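Local coordinates for hemolysin-related protein (Vibrio cholerae serotype O1, PDB 6MLT) that forms part of the biofilm matrix of the bacterium as a secreted, calcium-binding protein and probably helps biofilm adhesion by binding carbohydrate, at residues A[295-300]-A[429-434]; A[353-358]-A[397-402]. All blocks are in the same frame, centred on the assembly; numbering follows the deposited sequence.

Contact 1: A[295-300]-A[429-434]; sequences AQSAVY and VQFLVG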
loop_
_atom_site.group_PDB
_atom_site.type_symbol
_atom_site.label_atom_id
_atom_site.label_comp_id
_atom_site.label_asym_id
_atom_site.label_seq_id
_atom_site.Cartn_x
_atom_site.Cartn_y
_atom_site.Cartn_z
ATOM N N ALA A 295 11.547 -7.321 28.436
ATOM C CA ALA A 295 12.248 -8.006 29.511
ATOM C C ALA A 295 13.716 -8.133 29.129
ATOM O O ALA A 295 14.105 -7.895 27.983
ATOM C CB ALA A 295 11.638 -9.380 29.793
ATOM N N GLN A 296 14.527 -8.526 30.109
ATOM C CA GLN A 296 15.960 -8.634 29.896
ATOM C C GLN A 296 16.539 -9.676 30.841
ATOM O O GLN A 296 15.959 -10.001 31.881
ATOM C CB GLN A 296 16.650 -7.284 30.103
ATOM C CG GLN A 296 16.445 -6.700 31.484
ATOM C CD GLN A 296 16.893 -5.261 31.573
ATOM O OE1 GLN A 296 16.966 -4.559 30.563
ATOM N NE2 GLN A 296 17.199 -4.811 32.780
ATOM N N SER A 297 17.701 -10.197 30.458
ATOM C CA SER A 297 18.453 -11.100 31.308
ATOM C C SER A 297 19.203 -10.303 32.370
ATOM O O SER A 297 19.139 -9.073 32.424
ATOM C CB SER A 297 19.436 -11.908 30.469
ATOM O OG SER A 297 20.465 -11.058 29.984
ATOM N N ALA A 298 19.950 -11.012 33.214
ATOM C CA ALA A 298 20.911 -10.357 34.081
ATOM C C ALA A 298 22.081 -9.837 33.245
ATOM O O ALA A 298 22.211 -10.132 32.052
ATOM C CB ALA A 298 21.407 -11.320 35.159
ATOM N N VAL A 299 22.937 -9.043 33.882
ATOM C CA VAL A 299 24.171 -8.568 33.265
ATOM C C VAL A 299 25.256 -9.605 33.508
ATOM O O VAL A 299 25.487 -10.018 34.651
ATOM C CB VAL A 299 24.584 -7.199 33.833
ATOM C CG1 VAL A 299 25.895 -6.732 33.203
ATOM C CG2 VAL A 299 23.484 -6.172 33.596
ATOM N N TYR A 300 25.929 -10.021 32.440
ATOM C CA TYR A 300 27.002 -11.007 32.519
ATOM C C TYR A 300 28.324 -10.342 32.155
ATOM O O TYR A 300 28.490 -9.859 31.031
ATOM C CB TYR A 300 26.713 -12.186 31.590
ATOM C CG TYR A 300 25.320 -12.745 31.762
ATOM C CD1 TYR A 300 24.958 -13.417 32.924
ATOM C CD2 TYR A 300 24.361 -12.584 30.770
ATOM C CE1 TYR A 300 23.680 -13.918 33.092
ATOM C CE2 TYR A 300 23.083 -13.083 30.928
ATOM C CZ TYR A 300 22.751 -13.750 32.090
ATOM O OH TYR A 300 21.485 -14.250 32.254
ATOM N N VAL A 429 27.669 -8.206 28.857
ATOM C CA VAL A 429 26.524 -8.275 27.959
ATOM C C VAL A 429 25.253 -8.540 28.750
ATOM O O VAL A 429 25.273 -9.086 29.855
ATOM C CB VAL A 429 26.683 -9.362 26.870
ATOM C CG1 VAL A 429 27.828 -9.032 25.952
ATOM C CG2 VAL A 429 26.880 -10.732 27.512
ATOM N N GLN A 430 24.137 -8.160 28.140
ATOM C CA GLN A 430 22.810 -8.379 28.690
ATOM C C GLN A 430 21.858 -8.520 27.516
ATOM O O GLN A 430 21.955 -7.764 26.548
ATOM C CB GLN A 430 22.393 -7.225 29.609
ATOM C CG GLN A 430 20.976 -7.306 30.143
ATOM C CD GLN A 430 20.658 -6.147 31.071
ATOM O OE1 GLN A 430 20.986 -4.996 30.778
ATOM N NE2 GLN A 430 20.041 -6.448 32.207
ATOM N N PHE A 431 20.959 -9.493 27.596
ATOM C CA PHE A 431 20.079 -9.823 26.484
ATOM C C PHE A 431 18.705 -9.203 26.682
ATOM O O PHE A 431 18.149 -9.241 27.783
ATOM C CB PHE A 431 19.958 -11.336 26.328
ATOM C CG PHE A 431 21.278 -12.016 26.176
ATOM C CD1 PHE A 431 21.963 -11.955 24.974
ATOM C CD2 PHE A 431 21.855 -12.683 27.239
ATOM C CE1 PHE A 431 23.198 -12.564 24.835
ATOM C CE2 PHE A 431 23.091 -13.297 27.106
ATOM C CZ PHE A 431 23.759 -13.235 25.900
ATOM N N LEU A 432 18.166 -8.644 25.601
ATOM C CA LEU A 432 16.862 -7.995 25.583
ATOM C C LEU A 432 15.897 -8.835 24.757
ATOM O O LEU A 432 16.216 -9.217 23.624
ATOM C CB LEU A 432 16.973 -6.590 24.993
ATOM C CG LEU A 432 18.117 -5.733 25.537
ATOM C CD1 LEU A 432 18.257 -4.441 24.751
ATOM C CD2 LEU A 432 17.901 -5.446 27.014
ATOM N N VAL A 433 14.716 -9.108 25.316
ATOM C CA VAL A 433 13.738 -9.997 24.703
ATOM C C VAL A 433 12.366 -9.324 24.704
ATOM O O VAL A 433 12.125 -8.347 25.414
ATOM C CB VAL A 433 13.664 -11.357 25.426
ATOM C CG1 VAL A 433 15.022 -12.065 25.376
ATOM C CG2 VAL A 433 13.213 -11.169 26.871
ATOM N N GLY A 434 11.455 -9.890 23.911
ATOM C CA GLY A 434 10.092 -9.394 23.838
ATOM C C GLY A 434 9.147 -10.436 23.285
ATOM O O GLY A 434 9.550 -11.346 22.553
#

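Contact 2: A[353-358]-A[397-402]; sequences RAIDVT and VRYDIP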
loop_
_atom_site.group_PDB
_atom_site.type_symbol
_atom_site.label_atom_id
_atom_site.label_comp_id
_atom_site.label_asym_id
_atom_site.label_seq_id
_atom_site.Cartn_x
_atom_site.Cartn_y
_atom_site.Cartn_z
ATOM N N ARG A 353 17.248 -19.481 20.883
ATOM C CA ARG A 353 16.453 -19.925 22.017
ATOM C C ARG A 353 17.220 -19.931 23.329
ATOM O O ARG A 353 16.593 -19.998 24.389
ATOM C CB ARG A 353 15.894 -21.335 21.766
ATOM C CG ARG A 353 15.046 -21.462 20.502
ATOM C CD ARG A 353 13.994 -20.361 20.395
ATOM N NE ARG A 353 13.252 -20.163 21.637
ATOM C CZ ARG A 353 12.505 -19.095 21.899
ATOM N NH1 ARG A 353 12.400 -18.118 21.004
ATOM N NH2 ARG A 353 11.862 -18.995 23.058
ATOM N N ALA A 354 18.546 -19.848 23.290
ATOM C CA ALA A 354 19.346 -19.788 24.503
ATOM C C ALA A 354 20.727 -19.279 24.134
ATOM O O ALA A 354 21.166 -19.414 22.989
ATOM C CB ALA A 354 19.448 -21.155 25.189
ATOM N N ILE A 355 21.396 -18.676 25.111
ATOM C CA ILE A 355 22.776 -18.232 24.965
ATOM C C ILE A 355 23.540 -18.668 26.203
ATOM O O ILE A 355 23.086 -18.434 27.327
ATOM C CB ILE A 355 22.893 -16.706 24.798
ATOM C CG1 ILE A 355 21.876 -16.180 23.787
ATOM C CG2 ILE A 355 24.302 -16.342 24.373
ATOM C CD1 ILE A 355 20.691 -15.522 24.425
ATOM N N ASP A 356 24.687 -19.309 25.993
ATOM C CA ASP A 356 25.654 -19.575 27.049
ATOM C C ASP A 356 26.759 -18.530 26.951
ATOM O O ASP A 356 27.390 -18.387 25.898
ATOM C CB ASP A 356 26.231 -20.985 26.919
ATOM C CG ASP A 356 25.179 -22.066 27.087
ATOM O OD1 ASP A 356 24.519 -22.096 28.145
ATOM O OD2 ASP A 356 24.999 -22.878 26.157
ATOM N N VAL A 357 26.984 -17.802 28.041
ATOM C CA VAL A 357 27.986 -16.743 28.097
ATOM C C VAL A 357 29.094 -17.183 29.036
ATOM O O VAL A 357 28.830 -17.539 30.192
ATOM C CB VAL A 357 27.383 -15.411 28.570
ATOM C CG1 VAL A 357 28.456 -14.315 28.598
ATOM C CG2 VAL A 357 26.234 -15.011 27.681
ATOM N N THR A 358 30.328 -17.154 28.540
ATOM C CA THR A 358 31.517 -17.422 29.337
ATOM C C THR A 358 32.263 -16.109 29.509
ATOM O O THR A 358 32.649 -15.476 28.519
ATOM C CB THR A 358 32.406 -18.471 28.671
ATOM O OG1 THR A 358 31.675 -19.692 28.521
ATOM C CG2 THR A 358 33.655 -18.740 29.512
ATOM N N VAL A 397 27.387 -19.150 32.179
ATOM C CA VAL A 397 25.991 -19.017 32.584
ATOM C C VAL A 397 25.120 -19.126 31.342
ATOM O O VAL A 397 25.520 -18.728 30.243
ATOM C CB VAL A 397 25.722 -17.678 33.313
ATOM C CG1 VAL A 397 24.233 -17.516 33.636
ATOM C CG2 VAL A 397 26.539 -17.597 34.585
ATOM N N ARG A 398 23.915 -19.660 31.518
ATOM C CA ARG A 398 22.952 -19.758 30.431
ATOM C C ARG A 398 21.780 -18.822 30.673
ATOM O O ARG A 398 21.259 -18.733 31.789
ATOM C CB ARG A 398 22.415 -21.178 30.261
ATOM C CG ARG A 398 21.252 -21.213 29.257
ATOM C CD ARG A 398 20.880 -22.595 28.821
ATOM N NE ARG A 398 21.874 -23.180 27.932
ATOM C CZ ARG A 398 21.624 -24.185 27.102
ATOM N NH1 ARG A 398 20.404 -24.705 27.029
ATOM N NH2 ARG A 398 22.588 -24.661 26.332
ATOM N N TYR A 399 21.367 -18.135 29.614
ATOM C CA TYR A 399 20.113 -17.395 29.592
ATOM C C TYR A 399 19.203 -18.050 28.564
ATOM O O TYR A 399 19.585 -18.196 27.398
ATOM C CB TYR A 399 20.331 -15.920 29.259
ATOM C CG TYR A 399 19.032 -15.156 29.155
ATOM C CD1 TYR A 399 18.255 -14.927 30.281
ATOM C CD2 TYR A 399 18.578 -14.674 27.935
ATOM C CE1 TYR A 399 17.054 -14.232 30.199
ATOM C CE2 TYR A 399 17.381 -13.977 27.841
ATOM C CZ TYR A 399 16.625 -13.761 28.979
ATOM O OH TYR A 399 15.435 -13.075 28.905
ATOM N N ASP A 400 18.019 -18.468 29.004
ATOM C CA ASP A 400 17.007 -19.016 28.112
ATOM C C ASP A 400 16.084 -17.897 27.652
ATOM O O ASP A 400 15.601 -17.108 28.471
ATOM C CB ASP A 400 16.199 -20.112 28.809
ATOM C CG ASP A 400 17.025 -21.346 29.116
ATOM O OD1 ASP A 400 17.679 -21.870 28.192
ATOM O OD2 ASP A 400 17.026 -21.784 30.285
ATOM N N ILE A 401 15.853 -17.820 26.345
ATOM C CA ILE A 401 14.846 -16.911 25.806
ATOM C C ILE A 401 13.493 -17.421 26.289
ATOM O O ILE A 401 13.168 -18.595 26.060
ATOM C CB ILE A 401 14.904 -16.834 24.273
ATOM C CG1 ILE A 401 16.327 -16.508 23.806
ATOM C CG2 ILE A 401 13.914 -15.789 23.754
ATOM C CD1 ILE A 401 16.886 -15.208 24.360
ATOM N N PRO A 402 12.681 -16.606 26.961
ATOM C CA PRO A 402 11.393 -17.103 27.452
ATOM C C PRO A 402 10.522 -17.633 26.323
ATOM O O PRO A 402 10.540 -17.121 25.202
ATOM C CB PRO A 402 10.763 -15.869 28.106
ATOM C CG PRO A 402 11.900 -14.993 28.434
ATOM C CD PRO A 402 12.902 -15.202 27.344
#

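Contact 1: A[295-300]-A[429-434]
Segments 295-300 and 429-434 run antiparallel in two short ladders, one made of the hydrogen-bonded pair A295 with V433 and the non-hydrogen-bonded pair Q296 with L432, the other of the hydrogen-bonded pair Y300 with V429, and the register slips by one residue between Q296 and Y300. Where 295-300 leaves the regular strand path, S297 and Q430 supply the missing bonds. S297 N still reaches F431 O at 2.9 Å, but F431 N is met by a side chain, the hydroxyl S297 OG, also at 2.9 Å and nearly straight (171°). That hydroxyl gives its own proton to A298 O, on a lone pair in the carbonyl plane; with chi1 at 69° OG sits between the backbone N and the carbonyl carbon, and a small serine can thus stand in for a carbonyl. Q430 reaches out with an extended chain, CG anti to the backbone N (chi1 175°), and NE2 donates to S297 O at 2.8 Å, the acceptor lying in the plane of the amide. N411 holds the other end of this amide, OE1, fixing its flip. The methyl V299 CG2 lies 3.7 Å from Q430 NE2. On the other face, Y300 CE2 approaches the edge of the F431 ring, 3.8 Å from F431 CE2, the two side chains crossing at about a right angle. Farther along that face the alanine methyl A295 CB meets one methyl of the beta-branched valine, V433 CG2, at 3.8 Å. The whole is an irregular edge strand, its break bridged by side chains, on a four-stranded antiparallel sheet of the beta-prism lectin fold.

Contact 2: A[353-358]-A[397-402]
Backbone bonds join V357 with V397 and I355 with Y399 as hydrogen-bonded antiparallel pairs, and V357 N to V397 O is the shortest at 2.8 Å. The last bond, I401 N to R353 O, comes where 397-402 leaves the strand, and its donor stands 49° out of the carbonyl plane. On the other edge of the strand R353 and A354 both face T376 of strand 370-377, a classic beta bulge.

The salt bridge joins D356 and R398, a non-hydrogen-bonded pair whose side chains share one face. The guanidinium grips the carboxylate side-on: R398 NE to D356 OD1 at 2.9 Å, nearly straight (175°), and R398 NH2 to D356 OD2 at 3.0 Å on the syn lone pair. A bend at chi3 (-72°) turns the guanidinium across to strand 353-358, and A354 CB lies over one of its faces, where a small methyl leaves room for the flat group. R353 NH1 bonds S405 O outside the contact, while NH2 makes a weak bond to P402 O at the guanidinium edge; I401 CG2 lies over one face.

Apolar contacts fill the other side: I355 CD1 touches I401 CD1 at 3.8 Å and comes to the edge of the Y399 ring. The chemistry is therefore split by face, a two-bond salt bridge toward the more exposed side and branched aliphatic and aromatic groups toward the domain interior.

Contacts 1 and 2 belong to two different four-stranded antiparallel sheets of the beta-prism lectin region, with centres about 10 Å apart. Contact 2 falls between the two halves of contact 1 along the chain: 295-300 comes first, then 353-358 and 397-402, and finally 429-434. The sheets pack face to face, F431 CZ lying 3.5 Å from I355 CG2 and V433 CG2 lying 3.6 Å from Y399 OH. S297 also packs against the Y399 ring. Contact 1 thus brings the two ends of this region together while contact 2 joins two strands of the sheet packed against it, and both lie far from the calcium and sodium sites of the protein.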